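Local coordinates for NMB1025 protein (Neisseria meningitidis serogroup B, PDB 3KJJ) that is of unknown function but belongs to the YjgF (RutC) family, and forms a trimer of chains built on a mixed sheet backed by two helices, at residues K65-A71 with R96-A101; L75-D80 with P110-V114; T42-A48 with E83-W88. All blocks are in the same frame, centred on the assembly; numbering follows the deposited sequence.

Interaction 1. Residues K65-A71 with R96-A101; sequences KAHVLDA and RTPARA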
loop_
_atom_site.group_PDB
_atom_site.type_symbol
_atom_site.label_atom_id
_atom_site.label_comp_id
_atom_site.label_asym_id
_atom_site.label_seq_id
_atom_site.Cartn_x
_atom_site.Cartn_y
_atom_site.Cartn_z
ATOM N N LYS B 65 -4.651 -14.399 -10.651
ATOM C CA LYS B 65 -4.359 -14.489 -9.214
ATOM C C LYS B 65 -2.998 -15.132 -8.929
ATOM O O LYS B 65 -2.350 -14.811 -7.936
ATOM C CB LYS B 65 -5.514 -15.193 -8.468
ATOM C CG LYS B 65 -5.627 -16.700 -8.683
ATOM C CD LYS B 65 -7.059 -17.198 -8.515
ATOM C CE LYS B 65 -7.102 -18.723 -8.528
ATOM N NZ LYS B 65 -8.384 -19.266 -7.986
ATOM N N ALA B 66 -2.553 -16.003 -9.833
ATOM C CA ALA B 66 -1.241 -16.648 -9.726
ATOM C C ALA B 66 -0.121 -15.673 -10.085
ATOM O O ALA B 66 1.044 -16.040 -10.107
ATOM C CB ALA B 66 -1.190 -17.879 -10.629
ATOM N N HIS B 67 -0.487 -14.427 -10.372
ATOM C CA HIS B 67 0.484 -13.383 -10.682
ATOM C C HIS B 67 0.259 -12.127 -9.860
ATOM O O HIS B 67 0.656 -11.038 -10.269
ATOM C CB HIS B 67 0.487 -13.072 -12.184
ATOM C CG HIS B 67 1.012 -14.196 -13.019
ATOM N ND1 HIS B 67 0.237 -15.278 -13.376
ATOM C CD2 HIS B 67 2.240 -14.422 -13.542
ATOM C CE1 HIS B 67 0.964 -16.120 -14.089
ATOM N NE2 HIS B 67 2.183 -15.626 -14.204
ATOM N N VAL B 68 -0.374 -12.298 -8.698
ATOM C CA VAL B 68 -0.504 -11.244 -7.690
ATOM C C VAL B 68 0.775 -11.109 -6.869
ATOM O O VAL B 68 1.306 -12.086 -6.332
ATOM C CB VAL B 68 -1.681 -11.528 -6.729
ATOM C CG1 VAL B 68 -1.669 -10.553 -5.544
ATOM C CG2 VAL B 68 -2.979 -11.444 -7.475
ATOM N N LEU B 69 1.255 -9.882 -6.765
ATOM C CA LEU B 69 2.452 -9.592 -6.010
ATOM C C LEU B 69 2.139 -9.360 -4.537
ATOM O O LEU B 69 2.812 -9.903 -3.660
ATOM C CB LEU B 69 3.164 -8.387 -6.600
ATOM C CG LEU B 69 3.765 -8.592 -8.000
ATOM C CD1 LEU B 69 4.453 -7.322 -8.463
ATOM C CD2 LEU B 69 4.734 -9.787 -8.035
ATOM N N ASP B 70 1.100 -8.571 -4.281
ATOM C CA ASP B 70 0.837 -8.061 -2.951
ATOM C C ASP B 70 -0.665 -7.861 -2.780
ATOM O O ASP B 70 -1.367 -7.473 -3.721
ATOM C CB ASP B 70 1.619 -6.747 -2.757
ATOM C CG ASP B 70 1.459 -6.142 -1.363
ATOM O OD1 ASP B 70 2.106 -6.632 -0.413
ATOM O OD2 ASP B 70 0.716 -5.139 -1.233
ATOM N N ALA B 71 -1.148 -8.139 -1.574
ATOM C CA ALA B 71 -2.546 -7.944 -1.247
ATOM C C ALA B 71 -2.635 -7.333 0.145
ATOM O O ALA B 71 -2.017 -7.829 1.083
ATOM C CB ALA B 71 -3.283 -9.281 -1.280
ATOM N N ARG B 96 2.194 -20.024 -5.111
ATOM C CA ARG B 96 2.300 -18.697 -5.718
ATOM C C ARG B 96 1.459 -17.700 -4.933
ATOM O O ARG B 96 0.775 -16.860 -5.504
ATOM C CB ARG B 96 1.852 -18.751 -7.183
ATOM C CG ARG B 96 2.560 -19.823 -7.993
ATOM C CD ARG B 96 2.273 -19.666 -9.468
ATOM N NE ARG B 96 2.576 -18.320 -9.950
ATOM C CZ ARG B 96 3.643 -17.998 -10.672
ATOM N NH1 ARG B 96 4.534 -18.931 -10.997
ATOM N NH2 ARG B 96 3.812 -16.739 -11.076
ATOM N N THR B 97 1.521 -17.803 -3.611
ATOM C CA THR B 97 0.731 -16.946 -2.738
ATOM C C THR B 97 1.442 -15.587 -2.570
ATOM O O THR B 97 2.675 -15.527 -2.503
ATOM C CB THR B 97 0.482 -17.626 -1.383
ATOM O OG1 THR B 97 1.735 -17.875 -0.741
ATOM C CG2 THR B 97 -0.242 -18.963 -1.577
ATOM N N PRO B 98 0.670 -14.487 -2.548
ATOM C CA PRO B 98 1.278 -13.153 -2.565
ATOM C C PRO B 98 1.759 -12.652 -1.202
ATOM O O PRO B 98 1.383 -13.212 -0.161
ATOM C CB PRO B 98 0.135 -12.269 -3.071
ATOM C CG PRO B 98 -1.083 -12.937 -2.539
ATOM C CD PRO B 98 -0.807 -14.417 -2.625
ATOM N N ALA B 99 2.594 -11.610 -1.215
ATOM C CA ALA B 99 2.849 -10.814 -0.002
ATOM C C ALA B 99 1.489 -10.323 0.475
ATOM O O ALA B 99 0.650 -9.918 -0.338
ATOM C CB ALA B 99 3.760 -9.644 -0.293
ATOM N N ARG B 100 1.251 -10.387 1.777
ATOM C CA ARG B 100 -0.077 -10.072 2.301
ATOM C C ARG B 100 0.040 -9.321 3.617
ATOM O O ARG B 100 0.962 -9.551 4.391
ATOM C CB ARG B 100 -0.887 -11.353 2.509
ATOM C CG ARG B 100 -2.386 -11.143 2.560
ATOM C CD ARG B 100 -3.139 -12.408 2.932
ATOM N NE ARG B 100 -3.300 -12.539 4.377
ATOM C CZ ARG B 100 -4.313 -13.148 4.985
ATOM N NH1 ARG B 100 -5.314 -13.694 4.290
ATOM N NH2 ARG B 100 -4.336 -13.184 6.308
ATOM N N ALA B 101 -0.881 -8.394 3.835
ATOM C CA ALA B 101 -1.040 -7.765 5.137
ATOM C C ALA B 101 -2.529 -7.671 5.437
ATOM O O ALA B 101 -3.348 -7.489 4.534
ATOM C CB ALA B 101 -0.371 -6.393 5.163
HETATM O O HOH W 1 -2.119 -16.402 -5.712
HETATM O O HOH W 2 1.277 -14.677 -7.358
#
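Residues D70 and A71 pair with A99 and R100 in parallel at the start of strands 68-75 and 99-104, and the residues leading into and opening the strands are joined by an arginine and two waters. A99 N donates to L69 O, A71 N to A99 O at 2.8 Å, and A101 N to A71 O. D70 CA and R100 CA add CA-H...O contacts to A99 O and A71 O. Ahead of the strands, R96 turns back at chi3 (54°) and grips A66 O side-on: R96 NE lies 2.8 Å from A66 O, and R96 NH2 donates to the same oxygen, which stays close to the guanidinium plane. R96 NH2 also sits over one face of the H67 ring, near its rim, the two planes 42° apart; H67 ND1 itself bonds to D64. One water bridges K65 O and R96 O, another V68 O and R96 O. Between these polar ends, P98 CB presses against V68 CG1 at 3.5 Å, the valine branch that lies anti to the backbone N (chi1 171°). L69 and D70 both face T119 on the next strand, a classic beta bulge, while the second subunit bonds to P98 and R100. Strands 68-75 and 99-104, with helix 81-91 between them, form a beta-alpha-beta crossover within the mixed sheet of this YjgF-family fold.

Interaction 2. Residues L75-D80 with P110-V114; sequences LRDMGD and PEWRV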
loop_
_atom_site.group_PDB
_atom_site.type_symbol
_atom_site.label_atom_id
_atom_site.label_comp_id
_atom_site.label_asym_id
_atom_site.label_seq_id
_atom_site.Cartn_x
_atom_site.Cartn_y
_atom_site.Cartn_z
ATOM N N LEU B 75 -10.235 -5.320 7.009
ATOM C CA LEU B 75 -11.493 -5.801 7.579
ATOM C C LEU B 75 -12.059 -4.727 8.481
ATOM O O LEU B 75 -11.308 -4.050 9.180
ATOM C CB LEU B 75 -11.286 -7.086 8.387
ATOM C CG LEU B 75 -10.844 -8.345 7.643
ATOM C CD1 LEU B 75 -10.401 -9.402 8.659
ATOM C CD2 LEU B 75 -11.962 -8.889 6.748
ATOM N N ARG B 76 -13.382 -4.585 8.466
ATOM C CA ARG B 76 -14.082 -3.671 9.352
ATOM C C ARG B 76 -13.919 -4.110 10.809
ATOM O O ARG B 76 -13.821 -3.283 11.725
ATOM C CB ARG B 76 -15.565 -3.607 8.979
ATOM C CG ARG B 76 -16.397 -2.798 9.965
ATOM C CD ARG B 76 -17.885 -2.861 9.680
ATOM N NE ARG B 76 -18.617 -1.961 10.570
ATOM C CZ ARG B 76 -18.668 -0.638 10.441
ATOM N NH1 ARG B 76 -18.038 -0.031 9.445
ATOM N NH2 ARG B 76 -19.369 0.088 11.304
ATOM N N ASP B 77 -13.873 -5.421 10.993
ATOM C CA ASP B 77 -13.866 -6.043 12.288
ATOM C C ASP B 77 -12.946 -7.279 12.261
ATOM O O ASP B 77 -13.277 -8.278 11.637
ATOM C CB ASP B 77 -15.311 -6.428 12.650
ATOM C CG ASP B 77 -15.448 -6.896 14.079
ATOM O OD1 ASP B 77 -16.436 -6.533 14.747
ATOM O OD2 ASP B 77 -14.565 -7.634 14.538
HETATM N N MSE B 78 -11.801 -7.204 12.946
HETATM C CA MSE B 78 -10.819 -8.308 12.977
HETATM C C MSE B 78 -11.389 -9.613 13.544
HETATM O O MSE B 78 -10.767 -10.667 13.441
HETATM C CB MSE B 78 -9.529 -7.895 13.714
HETATM C CG MSE B 78 -8.328 -8.890 13.582
HETATM SE SE MSE B 78 -7.592 -9.115 11.746
HETATM C CE MSE B 78 -7.284 -7.247 11.394
ATOM N N GLY B 79 -12.585 -9.546 14.127
ATOM C CA GLY B 79 -13.328 -10.753 14.479
ATOM C C GLY B 79 -13.651 -11.648 13.284
ATOM O O GLY B 79 -13.984 -12.816 13.459
ATOM N N ASP B 80 -13.539 -11.106 12.071
ATOM C CA ASP B 80 -13.884 -11.846 10.846
ATOM C C ASP B 80 -12.659 -12.450 10.154
ATOM O O ASP B 80 -12.758 -12.923 9.017
ATOM C CB ASP B 80 -14.611 -10.933 9.849
ATOM C CG ASP B 80 -16.012 -10.543 10.307
ATOM O OD1 ASP B 80 -16.653 -11.319 11.040
ATOM O OD2 ASP B 80 -16.479 -9.457 9.905
ATOM N N PRO B 110 -20.848 1.122 6.108
ATOM C CA PRO B 110 -20.863 0.324 7.333
ATOM C C PRO B 110 -21.060 -1.177 7.109
ATOM O O PRO B 110 -20.498 -1.973 7.849
ATOM C CB PRO B 110 -22.031 0.918 8.140
ATOM C CG PRO B 110 -22.840 1.711 7.148
ATOM C CD PRO B 110 -21.850 2.205 6.143
ATOM N N GLU B 111 -21.836 -1.554 6.091
ATOM C CA GLU B 111 -22.115 -2.964 5.824
ATOM C C GLU B 111 -20.999 -3.714 5.080
ATOM O O GLU B 111 -21.057 -4.938 4.970
ATOM C CB GLU B 111 -23.473 -3.163 5.128
ATOM C CG GLU B 111 -23.805 -2.169 4.027
ATOM C CD GLU B 111 -24.347 -0.840 4.547
ATOM O OE1 GLU B 111 -23.746 0.196 4.222
ATOM O OE2 GLU B 111 -25.368 -0.821 5.273
ATOM N N TRP B 112 -19.999 -2.989 4.574
ATOM C CA TRP B 112 -18.818 -3.627 3.978
ATOM C C TRP B 112 -17.888 -4.142 5.066
ATOM O O TRP B 112 -17.419 -3.378 5.910
ATOM C CB TRP B 112 -18.044 -2.667 3.077
ATOM C CG TRP B 112 -18.776 -2.165 1.861
ATOM C CD1 TRP B 112 -19.923 -2.664 1.306
ATOM C CD2 TRP B 112 -18.360 -1.083 1.019
ATOM N NE1 TRP B 112 -20.262 -1.937 0.187
ATOM C CE2 TRP B 112 -19.315 -0.967 -0.016
ATOM C CE3 TRP B 112 -17.275 -0.191 1.048
ATOM C CZ2 TRP B 112 -19.221 0.010 -1.015
ATOM C CZ3 TRP B 112 -17.176 0.773 0.049
ATOM C CH2 TRP B 112 -18.149 0.866 -0.969
ATOM N N ARG B 113 -17.600 -5.436 5.019
ATOM C CA ARG B 113 -16.804 -6.092 6.051
ATOM C C ARG B 113 -15.376 -6.369 5.583
ATOM O O ARG B 113 -14.505 -6.717 6.394
ATOM C CB ARG B 113 -17.493 -7.387 6.497
ATOM C CG ARG B 113 -18.977 -7.210 6.809
ATOM C CD ARG B 113 -19.440 -8.183 7.859
ATOM N NE ARG B 113 -18.719 -7.999 9.114
ATOM C CZ ARG B 113 -19.154 -7.257 10.125
ATOM N NH1 ARG B 113 -18.433 -7.160 11.231
ATOM N NH2 ARG B 113 -20.317 -6.626 10.034
ATOM N N VAL B 114 -15.144 -6.208 4.272
ATOM C CA VAL B 114 -13.836 -6.482 3.661
ATOM C C VAL B 114 -13.589 -5.650 2.394
ATOM O O VAL B 114 -14.514 -5.335 1.643
ATOM C CB VAL B 114 -13.635 -8.014 3.379
ATOM C CG1 VAL B 114 -14.662 -8.532 2.336
ATOM C CG2 VAL B 114 -12.191 -8.333 2.963
HETATM O O HOH W 3 -17.135 -0.929 6.955
HETATM O O HOH W 4 -15.199 -7.250 9.068
#
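L75 and V114 face each other as an antiparallel, non-hydrogen-bonded pair with CA atoms 4.6 Å apart, and just beyond them R76 N donates to R113 O at 3.2 Å. L75 and V114 lie side by side and point the same way, L75 CD2 resting on V114 CG2 at 3.8 Å and also reaching R113 O. From here the two segments continue as loops joined by two arginines. In the conformer described, one of two deposited, R113 bends at chi3 (61°) and brings NE to D80 OD2 at 2.8 Å, a nearly straight bond (162°) that forms the core of a salt bridge; R113 NH1 adds a weak second bond to the same oxygen. OD2 is met on its syn side and lies close to the guanidinium plane, although the carboxylate is turned 76° against that plane. D77 runs alongside R113, its CB 3.5 Å from R113 NH1, while its OD2 is engaged by G79 N in an Asx turn. R76 stretches the other way, extended from CG to NE, and lays one guanidinium face over P110 O. Its NH1 donates to a water that in turn donates to W112 O, so the arginine also reaches the 110-114 backbone through a water. A further water accepts from D77 N and lies 2.7 Å from D80 OD2 and 2.8 Å from R113 O. Outside the pair, Q46 of helix 43-60 bonds to R113 N and E111 O. In this conformer D80 OD2 receives two arginine nitrogens and probably a water, a setting that would favour its charged form, and ion pair and waters together join two loops whose direct backbone bonding is confined to the ends of the two strands.

Interaction 3. Residues T42-A48 with E83-W88; sequences TAAEQTA and EMNGVW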
loop_
_atom_site.group_PDB
_atom_site.type_symbol
_atom_site.label_atom_id
_atom_site.label_comp_id
_atom_site.label_asym_id
_atom_site.label_seq_id
_atom_site.Cartn_x
_atom_site.Cartn_y
_atom_site.Cartn_z
ATOM N N THR B 42 -22.294 -11.911 4.896
ATOM C CA THR B 42 -21.263 -12.451 5.792
ATOM C C THR B 42 -19.857 -12.139 5.279
ATOM O O THR B 42 -19.664 -11.844 4.089
ATOM C CB THR B 42 -21.394 -13.992 5.980
ATOM O OG1 THR B 42 -21.025 -14.663 4.768
ATOM C CG2 THR B 42 -22.822 -14.393 6.376
ATOM N N ALA B 43 -18.874 -12.228 6.174
ATOM C CA ALA B 43 -17.479 -12.024 5.793
ATOM C C ALA B 43 -17.091 -12.949 4.643
ATOM O O ALA B 43 -16.490 -12.504 3.667
ATOM C CB ALA B 43 -16.552 -12.219 6.991
ATOM N N ALA B 44 -17.462 -14.224 4.758
ATOM C CA ALA B 44 -17.156 -15.238 3.746
ATOM C C ALA B 44 -17.817 -14.929 2.403
ATOM O O ALA B 44 -17.190 -15.078 1.350
ATOM C CB ALA B 44 -17.583 -16.615 4.229
ATOM N N GLU B 45 -19.081 -14.512 2.454
ATOM C CA GLU B 45 -19.839 -14.181 1.247
ATOM C C GLU B 45 -19.234 -12.961 0.561
ATOM O O GLU B 45 -19.042 -12.955 -0.644
ATOM C CB GLU B 45 -21.319 -13.953 1.573
ATOM C CG GLU B 45 -22.097 -15.246 1.848
ATOM C CD GLU B 45 -23.431 -15.021 2.571
ATOM O OE1 GLU B 45 -23.891 -13.862 2.674
ATOM O OE2 GLU B 45 -24.022 -16.020 3.039
ATOM N N GLN B 46 -18.906 -11.942 1.346
ATOM C CA GLN B 46 -18.319 -10.723 0.807
ATOM C C GLN B 46 -16.900 -10.946 0.292
ATOM O O GLN B 46 -16.531 -10.411 -0.760
ATOM C CB GLN B 46 -18.377 -9.597 1.839
ATOM C CG GLN B 46 -19.805 -9.081 2.034
ATOM C CD GLN B 46 -19.872 -7.870 2.934
ATOM O OE1 GLN B 46 -18.861 -7.445 3.491
ATOM N NE2 GLN B 46 -21.066 -7.299 3.073
ATOM N N THR B 47 -16.126 -11.765 1.005
ATOM C CA THR B 47 -14.760 -12.082 0.584
ATOM C C THR B 47 -14.815 -12.774 -0.786
ATOM O O THR B 47 -14.053 -12.417 -1.689
ATOM C CB THR B 47 -13.973 -12.914 1.649
ATOM O OG1 THR B 47 -13.912 -12.192 2.894
ATOM C CG2 THR B 47 -12.539 -13.185 1.186
ATOM N N ALA B 48 -15.731 -13.737 -0.934
ATOM C CA ALA B 48 -15.916 -14.458 -2.197
ATOM C C ALA B 48 -16.202 -13.495 -3.344
ATOM O O ALA B 48 -15.582 -13.592 -4.398
ATOM C CB ALA B 48 -17.035 -15.489 -2.085
ATOM N N GLU B 83 -12.821 -16.273 9.158
ATOM C CA GLU B 83 -13.831 -16.432 8.113
ATOM C C GLU B 83 -13.319 -15.951 6.760
ATOM O O GLU B 83 -13.525 -16.625 5.743
ATOM C CB GLU B 83 -15.132 -15.702 8.469
ATOM C CG GLU B 83 -16.305 -16.032 7.545
ATOM C CD GLU B 83 -17.657 -15.572 8.084
ATOM O OE1 GLU B 83 -17.719 -15.112 9.241
ATOM O OE2 GLU B 83 -18.659 -15.666 7.344
HETATM N N MSE B 84 -12.674 -14.784 6.759
HETATM C CA MSE B 84 -12.065 -14.221 5.548
HETATM C C MSE B 84 -11.004 -15.190 5.044
HETATM O O MSE B 84 -11.075 -15.628 3.893
HETATM C CB MSE B 84 -11.486 -12.823 5.815
HETATM C CG MSE B 84 -10.857 -12.114 4.596
HETATM SE SE MSE B 84 -9.046 -12.774 4.139
HETATM C CE MSE B 84 -8.997 -12.103 2.323
ATOM N N ASN B 85 -10.064 -15.548 5.928
ATOM C CA ASN B 85 -8.977 -16.501 5.639
ATOM C C ASN B 85 -9.416 -17.802 4.992
ATOM O O ASN B 85 -8.756 -18.284 4.079
ATOM C CB ASN B 85 -8.174 -16.828 6.912
ATOM C CG ASN B 85 -7.275 -15.689 7.346
ATOM O OD1 ASN B 85 -6.964 -14.793 6.568
ATOM N ND2 ASN B 85 -6.857 -15.716 8.602
ATOM N N GLY B 86 -10.526 -18.367 5.462
ATOM C CA GLY B 86 -11.052 -19.613 4.898
ATOM C C GLY B 86 -11.336 -19.508 3.411
ATOM O O GLY B 86 -11.070 -20.446 2.651
ATOM N N VAL B 87 -11.846 -18.350 2.989
ATOM C CA VAL B 87 -12.161 -18.123 1.595
ATOM C C VAL B 87 -10.885 -17.773 0.817
ATOM O O VAL B 87 -10.634 -18.336 -0.251
ATOM C CB VAL B 87 -13.300 -17.086 1.436
ATOM C CG1 VAL B 87 -13.546 -16.753 -0.037
ATOM C CG2 VAL B 87 -14.577 -17.625 2.100
ATOM N N TRP B 88 -10.085 -16.863 1.371
ATOM C CA TRP B 88 -8.781 -16.499 0.813
ATOM C C TRP B 88 -7.891 -17.715 0.580
ATOM O O TRP B 88 -7.372 -17.889 -0.520
ATOM C CB TRP B 88 -8.080 -15.499 1.736
ATOM C CG TRP B 88 -6.661 -15.190 1.379
ATOM C CD1 TRP B 88 -5.551 -15.816 1.848
ATOM C CD2 TRP B 88 -6.201 -14.156 0.496
ATOM N NE1 TRP B 88 -4.423 -15.244 1.308
ATOM C CE2 TRP B 88 -4.794 -14.228 0.470
ATOM C CE3 TRP B 88 -6.845 -13.199 -0.294
ATOM C CZ2 TRP B 88 -4.008 -13.361 -0.303
ATOM C CZ3 TRP B 88 -6.065 -12.336 -1.067
ATOM C CH2 TRP B 88 -4.662 -12.431 -1.064
#
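T42, whose CB lies 3.5 Å from E83 OE2, is the N-cap of helix 43-60 and stands beside the carboxylate of helix 81-91. Its OG1, placed between the backbone N and the carbonyl carbon (chi1 70°), accepts from E45 N, and E45 OE1 in turn accepts a weak bond from T42 N, completing a capping box. A43 follows, with its CB against E83 CD. At A44 comes the polar link between the helices: the backbone N donates to E83 OE2 at 3.2 Å, nearly straight at 162° but approaching from above the carboxylate plane. E83 gets there with CG anti to its own N and the chain extended beyond, so that CG and OE2 also pass over A44 CB. The carboxylate thereby sits at the N-terminal end of helix 43-60, where the helix dipole would probably favour its negative charge. On its other flank A44 CB meets V87 CG2 at 3.8 Å. One turn on, T47 directs OG1 back to A43 O at 2.7 Å, an oxygen that also accepts from T47 N on the opposite face of its plane. The same hydroxyl oxygen touches CG of selenomethionine M84, the two side chains crossing at about a right angle, while T47 CG2 slides past V87 CG1 in the reverse direction. A48 ends the row, its CB 4.2 Å from V87 CG1. Beneath the pair, T47 packs on V114, and M84 on I73, L75 and I116. The small side chains of A43, A44 and A48 probably help segments 43-48 and 83-88 approach to 8.2 Å between their axes, at a crossing of -38°; the two helices pack side by side on the sheet, as in the alpha-beta fold of YjgF-like proteins.

In the fold
From the N terminus, the chain passes three strands before entering helix 43-60, whose first turns pack on helix 81-91; interaction 3 closes that loop of 34 residues across strand 68-75. Interaction 1 begins after helix 43-60 and closes around helix 81-91, bringing strand 99-104 beside strand 68-75. Interaction 2 starts where strand 68-75 ends and closes last, at the approach to strand 114-121. None nests inside another: each pair crosses, its segments alternating along the chain. W88 packs on A71 and P98, tying helix 81-91 to the paired strands of interaction 1, while helix 43-60 is tied to the loops of interaction 2, D80 also packing on A43.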